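Local coordinates for MdcE (Pseudomonas aeruginosa, PDB 5VIP), which probably serves as the gamma subunit of biotin-independent malonate decarboxylase, an enzyme of the acyl-carrier-protein-dependent breakdown of malonate, at residues D54-R59 with K104-A109; P147-L152 with A252-G257; A89-A94 with D136-A141; R225-E230 with V241-C246. One frame throughout, in Å; residues are numbered along the deposited sequence.

Contact 1 (D54-R59 with K104-A109); sequences DGYPVR and KRALLA
Tyr56 turns its ring toward segment 104-109 because CG stands opposite the backbone N (chi1 -163°). The hydroxyl then donates a 2.7 Å hydrogen bond from Tyr56 OH to Lys104 O, with the donor tilted 28° from the carbonyl plane. The ring edge also meets the backbone N of Ala106, while CD of Pro57 lies over one face. Beyond the ring the two chains pair as parallel strands. Ala106 N gives its hydrogen to Pro57 O at 2.9 Å. Arg59 N reaches Ala106 O at 2.7 Å, nearly along the C=O axis. Leu108 N binds Arg59 O in an almost straight bond, 179° at the hydrogen. On one face of the sheet Val58 CG1 rests on Ala106 CB at 3.8 Å. Leu108 CD1 packs against CB and CG2 of the same valine. On the other face lie Arg59 and Leu107, and Arg105 CD packs against Arg59 CB at 3.8 Å. The guanidinium planes of Arg59 and Arg105 stand at right angles, with Arg59 NH2 3.3 Å from Arg105 NH1. Asp50 bridges to both arginines and probably offsets their charge. Asp98 adds a second partner for Arg105. This is parallel strand pairing inside the mixed sheet, of the kind expected in the crotonase-like fold of carboxyltransferase subunits.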
# COMPACT_ATOMS: atom_id res chain seq x y z
N ASP A 54 19.73 -18.20 13.10
CA ASP A 54 21.05 -17.80 13.58
C ASP A 54 20.99 -17.35 15.03
O ASP A 54 21.72 -16.44 15.43
CB ASP A 54 21.63 -16.69 12.71
CG ASP A 54 22.16 -17.19 11.38
OD1 ASP A 54 21.86 -18.36 11.02
OD2 ASP A 54 22.86 -16.42 10.69
N GLY A 55 20.12 -17.97 15.82
CA GLY A 55 19.94 -17.61 17.21
C GLY A 55 19.12 -16.35 17.41
O GLY A 55 18.95 -15.89 18.54
N TYR A 56 18.62 -15.78 16.31
CA TYR A 56 17.81 -14.56 16.39
C TYR A 56 16.32 -14.90 16.29
O TYR A 56 15.92 -15.68 15.43
CB TYR A 56 18.21 -13.56 15.29
CG TYR A 56 17.72 -12.16 15.57
CD1 TYR A 56 16.47 -11.73 15.13
CD2 TYR A 56 18.48 -11.27 16.32
CE1 TYR A 56 16.01 -10.46 15.41
CE2 TYR A 56 18.04 -10.00 16.60
CZ TYR A 56 16.80 -9.60 16.14
OH TYR A 56 16.36 -8.33 16.43
N PRO A 57 15.49 -14.31 17.17
CA PRO A 57 14.05 -14.58 17.16
C PRO A 57 13.37 -14.11 15.86
O PRO A 57 13.61 -12.98 15.45
CB PRO A 57 13.53 -13.77 18.37
CG PRO A 57 14.56 -12.70 18.59
CD PRO A 57 15.87 -13.34 18.21
N VAL A 58 12.58 -14.97 15.23
CA VAL A 58 11.86 -14.60 14.01
C VAL A 58 10.41 -15.08 14.03
O VAL A 58 10.06 -16.03 14.73
CB VAL A 58 12.54 -15.16 12.73
CG1 VAL A 58 14.02 -14.87 12.73
CG2 VAL A 58 12.30 -16.65 12.58
N ARG A 59 9.56 -14.41 13.26
CA ARG A 59 8.20 -14.88 13.03
C ARG A 59 7.96 -14.97 11.53
O ARG A 59 8.14 -13.99 10.80
CB ARG A 59 7.18 -13.95 13.71
CG ARG A 59 5.72 -14.18 13.30
CD ARG A 59 4.77 -13.38 14.20
NE ARG A 59 4.64 -14.00 15.52
CZ ARG A 59 3.64 -13.77 16.38
NH1 ARG A 59 2.66 -12.92 16.07
NH2 ARG A 59 3.62 -14.40 17.55
N LYS A 104 13.94 -7.15 18.96
CA LYS A 104 12.68 -7.21 18.23
C LYS A 104 12.74 -8.36 17.23
O LYS A 104 13.68 -8.45 16.45
CB LYS A 104 12.41 -5.90 17.48
CG LYS A 104 12.70 -4.64 18.26
CD LYS A 104 11.69 -4.43 19.36
CE LYS A 104 11.69 -2.98 19.80
NZ LYS A 104 10.51 -2.72 20.67
N ARG A 105 11.74 -9.24 17.25
CA ARG A 105 11.79 -10.41 16.39
C ARG A 105 11.70 -10.02 14.92
O ARG A 105 11.06 -9.02 14.56
CB ARG A 105 10.67 -11.39 16.75
CG ARG A 105 9.31 -11.06 16.16
CD ARG A 105 8.25 -11.92 16.80
NE ARG A 105 8.11 -11.60 18.22
CZ ARG A 105 7.32 -12.25 19.06
NH1 ARG A 105 6.58 -13.27 18.63
NH2 ARG A 105 7.26 -11.89 20.33
N ALA A 106 12.38 -10.78 14.08
CA ALA A 106 12.32 -10.51 12.65
C ALA A 106 10.97 -10.97 12.13
O ALA A 106 10.39 -11.94 12.63
CB ALA A 106 13.46 -11.21 11.90
N LEU A 107 10.45 -10.24 11.14
CA LEU A 107 9.23 -10.64 10.47
C LEU A 107 9.63 -11.10 9.09
O LEU A 107 10.14 -10.32 8.28
CB LEU A 107 8.23 -9.48 10.41
CG LEU A 107 7.88 -8.88 11.77
CD1 LEU A 107 6.94 -7.70 11.64
CD2 LEU A 107 7.30 -9.94 12.72
N LEU A 108 9.41 -12.38 8.83
CA LEU A 108 9.79 -13.00 7.56
C LEU A 108 8.55 -13.29 6.75
O LEU A 108 7.83 -14.26 7.03
CB LEU A 108 10.60 -14.28 7.81
CG LEU A 108 11.77 -14.08 8.79
CD1 LEU A 108 12.51 -15.40 9.06
CD2 LEU A 108 12.73 -13.03 8.25
N ALA A 109 8.27 -12.44 5.78
CA ALA A 109 7.07 -12.61 4.97
C ALA A 109 7.38 -13.51 3.79
O ALA A 109 8.21 -13.19 2.95
CB ALA A 109 6.53 -11.26 4.48

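Contact 2 (P147-L152 with A252-G257)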
# COMPACT_ATOMS: atom_id res chain seq x y z
N PRO A 147 13.28 -6.22 12.11
CA PRO A 147 13.73 -6.47 10.75
C PRO A 147 12.62 -7.16 9.96
O PRO A 147 12.10 -8.18 10.41
CB PRO A 147 14.95 -7.39 10.93
CG PRO A 147 15.38 -7.16 12.36
CD PRO A 147 14.12 -6.90 13.12
N LEU A 148 12.25 -6.59 8.82
CA LEU A 148 11.29 -7.22 7.92
C LEU A 148 11.98 -7.68 6.67
O LEU A 148 12.66 -6.89 6.01
CB LEU A 148 10.17 -6.27 7.50
CG LEU A 148 8.94 -6.05 8.36
CD1 LEU A 148 9.35 -5.48 9.71
CD2 LEU A 148 8.04 -5.07 7.59
N ILE A 149 11.79 -8.95 6.34
CA ILE A 149 12.33 -9.50 5.11
C ILE A 149 11.21 -10.12 4.31
O ILE A 149 10.43 -10.93 4.84
CB ILE A 149 13.43 -10.58 5.40
CG1 ILE A 149 14.58 -9.96 6.20
CG2 ILE A 149 13.95 -11.14 4.10
CD1 ILE A 149 15.48 -10.98 6.86
N GLY A 150 11.13 -9.74 3.04
CA GLY A 150 10.14 -10.32 2.15
C GLY A 150 10.77 -11.38 1.27
O GLY A 150 11.69 -11.08 0.51
N LEU A 151 10.28 -12.62 1.35
CA LEU A 151 10.81 -13.69 0.51
C LEU A 151 9.81 -14.05 -0.58
O LEU A 151 8.76 -14.60 -0.31
CB LEU A 151 11.14 -14.92 1.36
CG LEU A 151 11.68 -16.11 0.55
CD1 LEU A 151 13.04 -15.76 -0.06
CD2 LEU A 151 11.76 -17.37 1.40
N LEU A 152 10.14 -13.70 -1.82
CA LEU A 152 9.20 -13.92 -2.92
C LEU A 152 9.43 -15.30 -3.51
O LEU A 152 10.42 -15.51 -4.19
CB LEU A 152 9.39 -12.86 -4.02
CG LEU A 152 9.49 -11.39 -3.57
CD1 LEU A 152 9.36 -10.45 -4.76
CD2 LEU A 152 8.49 -11.06 -2.49
N ALA A 252 21.33 -9.85 9.26
CA ALA A 252 22.58 -9.22 9.68
C ALA A 252 22.76 -7.86 9.03
O ALA A 252 23.19 -6.91 9.68
CB ALA A 252 23.77 -10.13 9.35
N ASP A 253 22.41 -7.76 7.75
CA ASP A 253 22.56 -6.52 6.99
C ASP A 253 21.62 -5.41 7.48
O ASP A 253 21.97 -4.23 7.42
CB ASP A 253 22.34 -6.79 5.49
CG ASP A 253 22.66 -5.59 4.63
OD1 ASP A 253 23.86 -5.32 4.41
OD2 ASP A 253 21.72 -4.90 4.19
N ILE A 254 20.44 -5.79 7.96
CA ILE A 254 19.45 -4.83 8.44
C ILE A 254 19.79 -4.29 9.83
O ILE A 254 19.76 -3.08 10.06
CB ILE A 254 18.04 -5.47 8.50
CG1 ILE A 254 17.55 -5.80 7.10
CG2 ILE A 254 17.05 -4.55 9.24
CD1 ILE A 254 16.47 -6.88 7.08
N LEU A 255 20.12 -5.20 10.74
CA LEU A 255 20.26 -4.87 12.16
C LEU A 255 21.20 -3.68 12.43
O LEU A 255 22.32 -3.63 11.93
CB LEU A 255 20.73 -6.09 12.94
CG LEU A 255 19.66 -7.16 13.16
CD1 LEU A 255 20.29 -8.47 13.65
CD2 LEU A 255 18.62 -6.67 14.15
N GLY A 256 20.70 -2.73 13.21
CA GLY A 256 21.46 -1.55 13.61
C GLY A 256 21.48 -0.45 12.57
O GLY A 256 21.89 0.67 12.85
N GLY A 257 21.03 -0.78 11.36
CA GLY A 257 21.06 0.15 10.24
C GLY A 257 19.81 0.99 10.12
O GLY A 257 18.90 0.91 10.95
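Ile254 points its side chain at Pro147 and splits its two branches between two residues of segment 147-152. The CG2 branch sits against the proline ring, with Ile254 CG2 3.9 Å from Pro147 CB. The longer branch runs on to the strand, where Ile254 CD1 meets Ile149 CG1 at 3.7 Å. The two isoleucines cross at a slant. CG1 of Ile254 lies opposite its own carbonyl carbon (chi1 -66°) and CG2 opposite the backbone N, which spreads the branches over both partners. Ile254 CD1 also comes within 4.0 Å of Leu148 O. Leu255 follows at the end of the helix. Leu255 CD2 touches Pro147 CG at 3.7 Å, also at a slant, so the proline ring meets both residues. The side-chain packing is apolar, and no hydrogen bond joins the segments. Ile254 begins a type II turn, closed by the 2.9 Å bond from Gly257 N to Ile254 O. Gly256 takes the positive phi of this turn. Leu251, Leu247 and Ala250 of the same helix extend the packing on Pro147 and Ile149. The end of helix 237-254 thus packs on the start of an inner strand of the sheet, as in the helix-on-sheet layers of an alpha/beta fold.

Contact 3 (A89-A94 with D136-A141); sequences AAVDEA and DAYARA
Two neighbouring helices, 81-97 and 127-143, pack side by side here on one face of the mixed sheet. Their short segments run nearly parallel, 24° apart, and their axes approach to 8.6 Å. Val91 fills the buried side of the seam. One methyl, Val91 CG1, lies opposite the backbone N (chi1 171°) and touches Ala137 CB at 3.8 Å. Val91 CG1 also reaches Ala141 CB at 4.0 Å. The other methyl, Val91 CG2, sits over one face of the Tyr138 ring, 3.9 Å from the ring centroid. This is a CH-pi contact, and the two side chains cross at about a right angle. The hydroxyl of Tyr138 is hydrogen-bonded to His164. At the partly exposed side Asp92 meets Arg140 in a salt bridge. Arg140 grips one oxygen with both end nitrogens. The distances are 3.0 Å from Arg140 NH1 to Asp92 OD1 and 2.9 Å from Arg140 NH2 to the same Asp92 OD1. That oxygen lies near the guanidinium plane, but the carboxylate is turned 60° against it. Arg140 NH1 approaches the C-O bond almost head-on, while Arg140 NH2 comes from above the carboxylate plane. Arg140 NE bonds to Asp136 OD2 at 2.8 Å, one turn back on its own helix. The two aspartates thus fix the guanidinium from two edges and probably balance its charge. A basic side chain of another protein chain also lies near Arg140 NH1. Two near-parallel helices side by side on one face of a beta sheet form the helical layer of an alpha/beta fold, probably crotonase-like here.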
# COMPACT_ATOMS: atom_id res chain seq x y z
N ALA A 89 -3.30 -8.11 12.67
CA ALA A 89 -3.39 -8.63 14.03
C ALA A 89 -2.14 -9.42 14.42
O ALA A 89 -1.60 -9.24 15.52
CB ALA A 89 -4.65 -9.49 14.18
N ALA A 90 -1.67 -10.30 13.52
CA ALA A 90 -0.50 -11.14 13.81
C ALA A 90 0.77 -10.30 13.92
O ALA A 90 1.63 -10.56 14.76
CB ALA A 90 -0.34 -12.23 12.75
N VAL A 91 0.90 -9.29 13.06
CA VAL A 91 2.06 -8.42 13.15
C VAL A 91 2.00 -7.54 14.39
O VAL A 91 2.98 -7.40 15.12
CB VAL A 91 2.20 -7.55 11.88
CG1 VAL A 91 3.27 -6.49 12.07
CG2 VAL A 91 2.53 -8.46 10.67
N ASP A 92 0.83 -6.96 14.66
CA ASP A 92 0.71 -6.12 15.85
C ASP A 92 0.94 -6.93 17.14
O ASP A 92 1.44 -6.40 18.13
CB ASP A 92 -0.66 -5.44 15.90
CG ASP A 92 -0.61 -4.12 16.64
OD1 ASP A 92 0.06 -3.19 16.15
OD2 ASP A 92 -1.23 -4.01 17.72
N GLU A 93 0.57 -8.21 17.11
CA GLU A 93 0.80 -9.09 18.26
C GLU A 93 2.30 -9.16 18.58
O GLU A 93 2.70 -9.01 19.72
CB GLU A 93 0.25 -10.50 17.99
CG GLU A 93 0.59 -11.49 19.10
CD GLU A 93 0.12 -12.91 18.81
OE1 GLU A 93 0.34 -13.41 17.68
OE2 GLU A 93 -0.46 -13.54 19.72
N ALA A 94 3.12 -9.39 17.56
CA ALA A 94 4.56 -9.43 17.74
C ALA A 94 5.12 -8.08 18.19
O ALA A 94 6.00 -8.02 19.06
CB ALA A 94 5.25 -9.88 16.45
N ASP A 136 -0.11 -0.83 7.55
CA ASP A 136 0.19 -0.02 8.72
C ASP A 136 0.93 -0.83 9.79
O ASP A 136 1.93 -0.37 10.35
CB ASP A 136 -1.11 0.57 9.30
CG ASP A 136 -0.84 1.58 10.41
OD1 ASP A 136 -0.33 2.68 10.11
OD2 ASP A 136 -1.14 1.27 11.57
N ALA A 137 0.48 -2.06 10.05
CA ALA A 137 1.14 -2.89 11.06
C ALA A 137 2.59 -3.23 10.66
O ALA A 137 3.52 -3.09 11.47
CB ALA A 137 0.34 -4.16 11.29
N TYR A 138 2.78 -3.67 9.42
CA TYR A 138 4.12 -3.98 8.92
C TYR A 138 5.05 -2.77 8.97
O TYR A 138 6.20 -2.86 9.45
CB TYR A 138 4.04 -4.49 7.49
CG TYR A 138 3.87 -5.99 7.31
CD1 TYR A 138 4.84 -6.88 7.76
CD2 TYR A 138 2.77 -6.51 6.63
CE1 TYR A 138 4.71 -8.26 7.55
CE2 TYR A 138 2.63 -7.88 6.41
CZ TYR A 138 3.61 -8.75 6.87
OH TYR A 138 3.51 -10.12 6.66
N ALA A 139 4.57 -1.63 8.50
CA ALA A 139 5.39 -0.41 8.52
C ALA A 139 5.74 0.03 9.95
O ALA A 139 6.88 0.41 10.22
CB ALA A 139 4.65 0.74 7.79
N ARG A 140 4.77 -0.01 10.85
CA ARG A 140 5.02 0.37 12.24
C ARG A 140 6.05 -0.55 12.87
O ARG A 140 6.94 -0.11 13.59
CB ARG A 140 3.72 0.37 13.05
CG ARG A 140 2.86 1.61 12.83
CD ARG A 140 1.68 1.67 13.79
NE ARG A 140 0.69 0.63 13.53
CZ ARG A 140 0.46 -0.39 14.34
NH1 ARG A 140 1.12 -0.50 15.47
NH2 ARG A 140 -0.46 -1.30 14.02
N ALA A 141 5.93 -1.84 12.57
CA ALA A 141 6.90 -2.82 13.05
C ALA A 141 8.30 -2.50 12.53
O ALA A 141 9.26 -2.53 13.29
CB ALA A 141 6.49 -4.23 12.65

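Contact 4 (R225-E230 with V241-C246); sequences RTLPVE and VRVRTC
Arg242 presents the edge of its guanidinium to the carboxylate of Glu230, and the two planes are 37° apart. The two form a salt bridge, Arg242 NH2 donating to Glu230 OE2, which lies in the guanidinium plane. The modelled distance from Arg242 NH2 to Glu230 OE2, 2.5 Å, is improbably short, and its exact length is doubtful. The nitrogen comes to OE2 from the anti side. Pro228 O lies obliquely near the same guanidinium. A bend at chi3 (-82°) carries the arginine end toward Glu230, and the two side chains cross at about a right angle. Asp239 gives Arg242 NH2 a second acidic partner and also accepts from the backbone N of Glu230. The apolar part lies further along the helix. Leu227 straddles Cys246, with Leu227 CD1 3.6 Å from Cys246 CB and Leu227 CD2 3.7 Å from Cys246 SG. Val243 CG2 joins in at 4.1 Å from Leu227 CD1. Ile172 of the neighbouring strand touches both Leu227 and Cys246 and continues this apolar layer under the helix. Strand 225-227, outermost in the mixed sheet within this chain, is followed by a helix that runs back over it, 169° from its direction, the beta-alpha connection of an alpha/beta fold.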
# COMPACT_ATOMS: atom_id res chain seq x y z
N ARG A 225 18.48 -9.21 -3.17
CA ARG A 225 19.07 -10.37 -3.81
C ARG A 225 18.12 -11.30 -4.50
O ARG A 225 16.99 -11.36 -4.13
CB ARG A 225 19.81 -11.21 -2.79
CG ARG A 225 20.99 -10.50 -2.22
CD ARG A 225 22.13 -11.38 -1.89
NE ARG A 225 23.18 -10.68 -1.21
CZ ARG A 225 23.55 -9.42 -1.40
NH1 ARG A 225 22.97 -8.64 -2.30
NH2 ARG A 225 24.53 -8.93 -0.68
N THR A 226 18.64 -12.03 -5.48
CA THR A 226 17.90 -13.12 -6.11
C THR A 226 18.63 -14.43 -5.82
O THR A 226 19.85 -14.43 -5.60
CB THR A 226 17.75 -12.93 -7.64
OG1 THR A 226 19.05 -12.86 -8.25
CG2 THR A 226 16.99 -11.65 -7.95
N LEU A 227 17.88 -15.53 -5.80
CA LEU A 227 18.41 -16.84 -5.41
C LEU A 227 17.90 -17.94 -6.33
O LEU A 227 16.70 -18.18 -6.41
CB LEU A 227 18.00 -17.20 -3.98
CG LEU A 227 18.48 -16.38 -2.79
CD1 LEU A 227 17.96 -17.04 -1.51
CD2 LEU A 227 20.00 -16.28 -2.77
N PRO A 228 18.82 -18.64 -7.00
CA PRO A 228 18.36 -19.79 -7.77
C PRO A 228 18.08 -20.97 -6.85
O PRO A 228 18.72 -21.10 -5.82
CB PRO A 228 19.53 -20.07 -8.72
CG PRO A 228 20.73 -19.56 -8.00
CD PRO A 228 20.26 -18.37 -7.18
N VAL A 229 17.12 -21.82 -7.22
CA VAL A 229 16.79 -23.01 -6.44
C VAL A 229 16.62 -24.23 -7.36
O VAL A 229 16.29 -24.07 -8.54
CB VAL A 229 15.50 -22.80 -5.59
CG1 VAL A 229 15.71 -21.68 -4.57
CG2 VAL A 229 14.31 -22.46 -6.48
N GLU A 230 16.84 -25.43 -6.83
CA GLU A 230 16.73 -26.65 -7.64
C GLU A 230 15.29 -27.10 -7.87
O GLU A 230 14.89 -27.43 -8.99
CB GLU A 230 17.51 -27.82 -7.01
CG GLU A 230 18.85 -27.45 -6.42
CD GLU A 230 19.45 -28.57 -5.56
OE1 GLU A 230 19.02 -29.74 -5.71
OE2 GLU A 230 20.35 -28.28 -4.74
N VAL A 241 18.92 -24.72 2.91
CA VAL A 241 20.18 -24.21 3.44
C VAL A 241 20.58 -22.89 2.78
O VAL A 241 21.02 -21.96 3.45
CB VAL A 241 21.32 -25.25 3.25
CG1 VAL A 241 22.68 -24.63 3.57
CG2 VAL A 241 21.06 -26.47 4.12
N ARG A 242 20.45 -22.81 1.46
CA ARG A 242 20.81 -21.59 0.75
C ARG A 242 19.88 -20.44 1.15
O ARG A 242 20.33 -19.32 1.38
CB ARG A 242 20.79 -21.79 -0.77
CG ARG A 242 21.95 -22.66 -1.30
CD ARG A 242 21.99 -22.73 -2.84
NE ARG A 242 21.05 -23.73 -3.36
CZ ARG A 242 21.37 -25.00 -3.59
NH1 ARG A 242 22.60 -25.44 -3.36
NH2 ARG A 242 20.45 -25.84 -4.05
N VAL A 243 18.59 -20.72 1.25
CA VAL A 243 17.62 -19.68 1.60
C VAL A 243 17.79 -19.22 3.05
O VAL A 243 17.79 -18.03 3.33
CB VAL A 243 16.18 -20.14 1.35
CG1 VAL A 243 15.17 -19.13 1.96
CG2 VAL A 243 15.94 -20.31 -0.13
N ARG A 244 17.96 -20.17 3.97
CA ARG A 244 18.19 -19.81 5.37
C ARG A 244 19.44 -18.95 5.52
O ARG A 244 19.46 -17.99 6.29
CB ARG A 244 18.30 -21.06 6.25
CG ARG A 244 16.96 -21.57 6.71
CD ARG A 244 17.04 -22.89 7.44
NE ARG A 244 15.71 -23.30 7.87
CZ ARG A 244 15.38 -24.54 8.24
NH1 ARG A 244 16.30 -25.49 8.23
NH2 ARG A 244 14.13 -24.81 8.61
N THR A 245 20.48 -19.29 4.76
CA THR A 245 21.73 -18.54 4.79
C THR A 245 21.50 -17.11 4.34
O THR A 245 21.94 -16.16 4.99
CB THR A 245 22.78 -19.19 3.89
OG1 THR A 245 23.10 -20.49 4.41
CG2 THR A 245 24.05 -18.35 3.85
N CYS A 246 20.80 -16.96 3.22
CA CYS A 246 20.52 -15.65 2.64
C CYS A 246 19.65 -14.80 3.58
O CYS A 246 19.93 -13.62 3.79
CB CYS A 246 19.85 -15.82 1.28
SG CYS A 246 19.67 -14.29 0.34

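In the fold
Contacts 1, 2 and 4 all reach the same mixed sheet, and contact 3 adds a helix pair on one face of it. Contacts 1 and 2 have centres about 9 Å apart. Their strands are neighbours, probably joined by hydrogen bonds from Leu107 N to Pro147 O and from Leu151 N to Ala109 O. Contact 1 meets contact 3 through the Arg59 NH1 to Glu93 OE1 salt bridge of 2.9 Å, and Leu107 CD1 packs on Ala141 CB. Contacts 2 and 4 share helix 237-254 and touch where Leu151 CD2 meets Val243 CG1. Contacts 3 and 4 lie farthest apart, with centres about 26 Å apart and no touch.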